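Local coordinates for protein beta-d-glucoside glucohydrolase (PDB 3ZZ1) that probably hydrolyses terminal, non-reducing beta-D-glucosyl residues with release of beta-D-glucose, as a secreted family 3 glycoside hydrolase of cellulose degradation, at residues A[72-77]-A[506-511]; A[433-438]-A[478-483]. All coordinates share one frame; numbering follows the deposited sequence.

Contact 1 (A[72-77]-A[506-511])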
loop_
_atom_site.group_PDB
_atom_site.type_symbol
_atom_site.label_atom_id
_atom_site.label_comp_id
_atom_site.label_asym_id
_atom_site.label_seq_id
_atom_site.Cartn_x
_atom_site.Cartn_y
_atom_site.Cartn_z
ATOM N N SER A 72 19.735 1.214 -7.661
ATOM C CA SER A 72 18.487 1.867 -7.278
ATOM C C SER A 72 18.258 1.845 -5.772
ATOM O O SER A 72 18.865 1.050 -5.045
ATOM C CB SER A 72 17.305 1.214 -7.988
ATOM O OG SER A 72 17.233 -0.163 -7.655
ATOM N N THR A 73 17.382 2.738 -5.323
ATOM C CA THR A 73 16.963 2.802 -3.936
ATOM C C THR A 73 15.899 1.739 -3.665
ATOM O O THR A 73 15.027 1.491 -4.498
ATOM C CB THR A 73 16.415 4.214 -3.591
ATOM O OG1 THR A 73 17.444 5.193 -3.795
ATOM C CG2 THR A 73 15.914 4.295 -2.152
ATOM N N ALA A 74 16.005 1.101 -2.504
ATOM C CA ALA A 74 14.947 0.260 -1.973
ATOM C C ALA A 74 14.073 1.115 -1.058
ATOM O O ALA A 74 14.416 1.354 0.104
ATOM C CB ALA A 74 15.533 -0.913 -1.208
ATOM N N PHE A 75 12.953 1.595 -1.591
ATOM C CA PHE A 75 12.041 2.410 -0.799
ATOM C C PHE A 75 11.279 1.537 0.188
ATOM O O PHE A 75 11.232 0.312 0.041
ATOM C CB PHE A 75 11.091 3.206 -1.700
ATOM C CG PHE A 75 11.783 4.263 -2.524
ATOM C CD1 PHE A 75 12.309 3.955 -3.778
ATOM C CD2 PHE A 75 11.914 5.563 -2.040
ATOM C CE1 PHE A 75 12.950 4.922 -4.543
ATOM C CE2 PHE A 75 12.552 6.544 -2.797
ATOM C CZ PHE A 75 13.076 6.224 -4.051
ATOM N N THR A 76 10.714 2.164 1.215
ATOM C CA THR A 76 9.885 1.447 2.169
ATOM C C THR A 76 8.674 0.895 1.429
ATOM O O THR A 76 8.224 1.504 0.454
ATOM C CB THR A 76 9.396 2.363 3.311
ATOM O OG1 THR A 76 8.560 3.399 2.775
ATOM C CG2 THR A 76 10.578 2.988 4.053
ATOM N N PRO A 77 8.155 -0.268 1.871
ATOM C CA PRO A 77 6.857 -0.741 1.399
ATOM C C PRO A 77 5.768 0.311 1.597
ATOM O O PRO A 77 5.882 1.170 2.480
ATOM C CB PRO A 77 6.584 -1.932 2.308
ATOM C CG PRO A 77 7.935 -2.486 2.579
ATOM C CD PRO A 77 8.851 -1.299 2.668
ATOM N N PRO A 506 11.029 -1.016 7.303
ATOM C CA PRO A 506 11.814 0.201 7.090
ATOM C C PRO A 506 12.738 0.206 5.871
ATOM O O PRO A 506 13.334 1.242 5.557
ATOM C CB PRO A 506 12.652 0.279 8.366
ATOM C CG PRO A 506 12.862 -1.142 8.742
ATOM C CD PRO A 506 11.614 -1.871 8.353
ATOM N N SER A 507 12.865 -0.936 5.204
ATOM C CA SER A 507 13.836 -1.097 4.117
ATOM C C SER A 507 15.271 -0.765 4.579
ATOM O O SER A 507 15.630 -1.018 5.737
ATOM C CB SER A 507 13.427 -0.278 2.890
ATOM O OG SER A 507 14.260 -0.580 1.792
ATOM N N GLN A 508 16.064 -0.179 3.681
ATOM C CA GLN A 508 17.508 0.024 3.878
ATOM C C GLN A 508 17.906 0.927 5.052
ATOM O O GLN A 508 19.049 0.875 5.512
ATOM C CB GLN A 508 18.144 0.546 2.582
ATOM C CG GLN A 508 17.665 1.933 2.168
ATOM C CD GLN A 508 17.913 2.240 0.704
ATOM O OE1 GLN A 508 17.658 1.410 -0.173
ATOM N NE2 GLN A 508 18.385 3.447 0.430
ATOM N N GLU A 509 16.975 1.751 5.526
ATOM C CA GLU A 509 17.271 2.715 6.593
ATOM C C GLU A 509 16.835 2.236 7.981
ATOM O O GLU A 509 16.749 3.030 8.918
ATOM C CB GLU A 509 16.655 4.086 6.273
ATOM C CG GLU A 509 17.417 4.884 5.219
ATOM C CD GLU A 509 18.797 5.349 5.680
ATOM O OE1 GLU A 509 18.956 5.726 6.859
ATOM O OE2 GLU A 509 19.730 5.344 4.855
ATOM N N SER A 510 16.581 0.935 8.104
ATOM C CA SER A 510 16.121 0.330 9.359
ATOM C C SER A 510 16.760 0.915 10.627
ATOM O O SER A 510 16.064 1.492 11.474
ATOM C CB SER A 510 16.336 -1.186 9.328
ATOM O OG SER A 510 15.912 -1.774 10.546
ATOM N N GLY A 511 18.075 0.753 10.748
ATOM C CA GLY A 511 18.799 1.115 11.970
ATOM C C GLY A 511 18.793 2.595 12.312
ATOM O O GLY A 511 18.589 2.965 13.468
HETATM O O HOH W 1 19.197 5.076 -1.809
#

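Contact 2 (A[433-438]-A[478-483])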
loop_
_atom_site.group_PDB
_atom_site.type_symbol
_atom_site.label_atom_id
_atom_site.label_comp_id
_atom_site.label_asym_id
_atom_site.label_seq_id
_atom_site.Cartn_x
_atom_site.Cartn_y
_atom_site.Cartn_z
ATOM N N VAL A 433 14.979 -6.312 22.487
ATOM C CA VAL A 433 14.768 -7.596 21.805
ATOM C C VAL A 433 14.117 -7.391 20.438
ATOM O O VAL A 433 13.136 -6.649 20.306
ATOM C CB VAL A 433 13.914 -8.576 22.653
ATOM C CG1 VAL A 433 13.927 -9.981 22.049
ATOM C CG2 VAL A 433 14.422 -8.637 24.072
ATOM N N PHE A 434 14.668 -8.062 19.429
ATOM C CA PHE A 434 14.235 -7.895 18.044
ATOM C C PHE A 434 13.525 -9.126 17.513
ATOM O O PHE A 434 14.106 -10.212 17.426
ATOM C CB PHE A 434 15.421 -7.532 17.149
ATOM C CG PHE A 434 15.927 -6.138 17.364
ATOM C CD1 PHE A 434 16.798 -5.851 18.408
ATOM C CD2 PHE A 434 15.511 -5.103 16.539
ATOM C CE1 PHE A 434 17.257 -4.557 18.617
ATOM C CE2 PHE A 434 15.969 -3.813 16.744
ATOM C CZ PHE A 434 16.843 -3.540 17.787
ATOM N N ILE A 435 12.252 -8.942 17.173
ATOM C CA ILE A 435 11.421 -10.019 16.649
ATOM C C ILE A 435 10.785 -9.606 15.322
ATOM O O ILE A 435 10.699 -8.414 15.012
ATOM C CB ILE A 435 10.341 -10.487 17.674
ATOM C CG1 ILE A 435 9.302 -9.388 17.928
ATOM C CG2 ILE A 435 10.996 -10.968 18.980
ATOM C CD1 ILE A 435 8.131 -9.822 18.795
ATOM N N THR A 436 10.365 -10.596 14.535
ATOM C CA THR A 436 9.805 -10.351 13.207
ATOM C C THR A 436 8.646 -11.285 12.867
ATOM O O THR A 436 8.445 -12.319 13.510
ATOM C CB THR A 436 10.856 -10.541 12.083
ATOM O OG1 THR A 436 11.360 -11.882 12.117
ATOM C CG2 THR A 436 12.009 -9.537 12.186
ATOM N N ALA A 437 7.886 -10.886 11.851
ATOM C CA ALA A 437 7.037 -11.787 11.084
ATOM C C ALA A 437 7.119 -11.364 9.619
ATOM O O ALA A 437 7.232 -10.175 9.316
ATOM C CB ALA A 437 5.611 -11.758 11.582
ATOM N N ASP A 438 7.081 -12.346 8.724
ATOM C CA ASP A 438 7.287 -12.114 7.300
ATOM C C ASP A 438 6.157 -12.765 6.508
ATOM O O ASP A 438 5.449 -13.636 7.023
ATOM C CB ASP A 438 8.656 -12.678 6.869
ATOM C CG ASP A 438 9.234 -11.982 5.629
ATOM O OD1 ASP A 438 8.571 -11.091 5.058
ATOM O OD2 ASP A 438 10.370 -12.330 5.224
ATOM N N VAL A 478 10.805 -4.217 23.338
ATOM C CA VAL A 478 10.557 -5.130 22.227
ATOM C C VAL A 478 10.403 -4.337 20.936
ATOM O O VAL A 478 9.508 -3.492 20.816
ATOM C CB VAL A 478 9.293 -5.988 22.463
ATOM C CG1 VAL A 478 9.014 -6.871 21.250
ATOM C CG2 VAL A 478 9.441 -6.841 23.720
ATOM N N VAL A 479 11.287 -4.610 19.981
ATOM C CA VAL A 479 11.212 -3.995 18.665
ATOM C C VAL A 479 10.746 -5.046 17.672
ATOM O O VAL A 479 11.346 -6.115 17.555
ATOM C CB VAL A 479 12.565 -3.378 18.231
ATOM C CG1 VAL A 479 12.472 -2.812 16.816
ATOM C CG2 VAL A 479 12.993 -2.289 19.213
ATOM N N VAL A 480 9.658 -4.729 16.977
ATOM C CA VAL A 480 9.027 -5.638 16.032
ATOM C C VAL A 480 9.126 -5.089 14.612
ATOM O O VAL A 480 8.734 -3.949 14.353
ATOM C CB VAL A 480 7.535 -5.845 16.372
ATOM C CG1 VAL A 480 6.910 -6.886 15.451
ATOM C CG2 VAL A 480 7.363 -6.244 17.837
ATOM N N HIS A 481 9.651 -5.904 13.702
ATOM C CA HIS A 481 9.599 -5.603 12.275
ATOM C C HIS A 481 8.703 -6.633 11.601
ATOM O O HIS A 481 8.981 -7.827 11.642
ATOM C CB HIS A 481 10.999 -5.592 11.653
ATOM C CG HIS A 481 11.856 -4.450 12.113
ATOM N ND1 HIS A 481 12.764 -4.569 13.144
ATOM C CD2 HIS A 481 11.937 -3.167 11.687
ATOM C CE1 HIS A 481 13.369 -3.409 13.332
ATOM N NE2 HIS A 481 12.886 -2.541 12.461
ATOM N N SER A 482 7.621 -6.170 10.982
ATOM C CA SER A 482 6.571 -7.083 10.546
ATOM C C SER A 482 5.750 -6.606 9.352
ATOM O O SER A 482 5.441 -5.419 9.223
ATOM C CB SER A 482 5.629 -7.382 11.714
ATOM O OG SER A 482 4.703 -8.394 11.363
ATOM N N VAL A 483 5.391 -7.571 8.506
ATOM C CA VAL A 483 4.506 -7.385 7.359
ATOM C C VAL A 483 3.048 -7.130 7.746
ATOM O O VAL A 483 2.228 -6.797 6.891
ATOM C CB VAL A 483 4.529 -8.629 6.440
ATOM C CG1 VAL A 483 5.852 -8.726 5.700
ATOM C CG2 VAL A 483 4.256 -9.897 7.249
HETATM O O HOH W 2 13.080 -6.889 14.719
#

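Contact 1 (A[72-77]-A[506-511])
Ala74 meets Ser507 and Gln508 through both polar atoms of its backbone. Its N-H donates to Gln508 OE1, with 2.9 Å between Ala74 N and that oxygen. The bond is somewhat bent, 146° at the hydrogen, and the N lies tilted from the plane of the side-chain amide. On the acceptor side, Ser507 OG donates to Ala74 O at 2.6 Å. The hydroxyl sits above the carbonyl plane. With chi1 at -172°, Ser507 OG is turned away from its own N and reaches Ala74 O. Two side chains of 506-511 thus grip the peptide groups on both sides of Ala74, in a loop.

A water extends the polar row. It donates to Thr73 OG1 and accepts from Gln508 NE2, 2.9 Å from that nitrogen. The amide of Gln508 is therefore held at both ends. Thr73 OG1 also bonds Glu100.

The remaining contacts are van der Waals touches of methyl groups on polar atoms. Ala74 CB lies 3.3 Å from Ser507 OG. Thr73 CG2 approaches Gln508 NE2 at 3.7 Å with its other side over the centre of the Phe75 ring. Thr76 CG2 rests 3.6 Å from Pro506 O.

The contact is buried and joins the family 3 N-terminal and C-terminal regions. Segment 72-77 leads into helix 78-83, and Phe75 packs on helix 87-103. Helix 320-329 touches Thr73, Thr76 and Glu509. Segment 506-511 runs into helix 510-518.

Contact 2 (A[433-438]-A[478-483])
Val433 and Val478 begin a run of five parallel bridges that ends at Ala437 and Ser482. The hydrogen bonds are shortest at the start. Val479 N donates to Val433 O at 2.8 Å, and Ile435 N to Val479 O at 3.0 Å. Both bonds are nearly straight. His481 N bonds Ile435 O, in the carbonyl plane.

The side chains are close-packed here. On one face, Phe434 and Val479 lie side by side. Phe434 CG is anti to the carbonyl carbon (chi1 -72°), which brings the CD2-CE2 side of the ring against Val479. Val479 CB sits 4.1 Å from the ring centroid in an off-centre CH-pi contact. An alanine in place of Phe434 would probably leave Val479 and Leu514 of helix 510-518 without their aromatic partner and open a gap between sheet and helix. On the other face, Ile435 CG1 meets Val480 CG2 at 3.7 Å.

The strands belong to a right-handed beta-alpha-beta crossover, with helix 462-472 between them packing on Val433 and Val478. They are inner neighbours in the six-stranded sheet of the C-terminal region.

Midway along the strands, a water lies in plane at the edges of both the Phe434 and His481 rings. It donates to Ile435 O and is hydrogen-bonded to His481 ND1 at 2.8 Å. Toward the C-terminal ends the hydrogen bonds lengthen, though the bridged CA atoms stay as close. Ala437 N to His481 O and Val483 N to Ala437 O are both 3.3 Å, and the second donor stands above the carbonyl plane. Past the strands, Val483 CG1 approaches Asp438 OD1 at 3.7 Å.

In the fold
Contact 1 and contact 2 have centres about 16 Å apart, and they touch at His481. Pro506 CD packs on His481 CD2 at 3.6 Å. Ser510 OG lies 3.7 Å from His481 NE2, also as packing. Along the chain, contact 2 is nested inside the loop that contact 1 closes. Contact 2 pairs two inner strands of the sheet in the C-terminal region. Contact 1 links that region, through the turn before helix 510-518, to the N-terminal region. Helix 510-518, which starts in segment 506-511, also packs on the sheet beside contact 2. In family 3 enzymes the active site generally lies between these two domains. The only ligand in the entry is a glycan, and neither contact includes its neighbours.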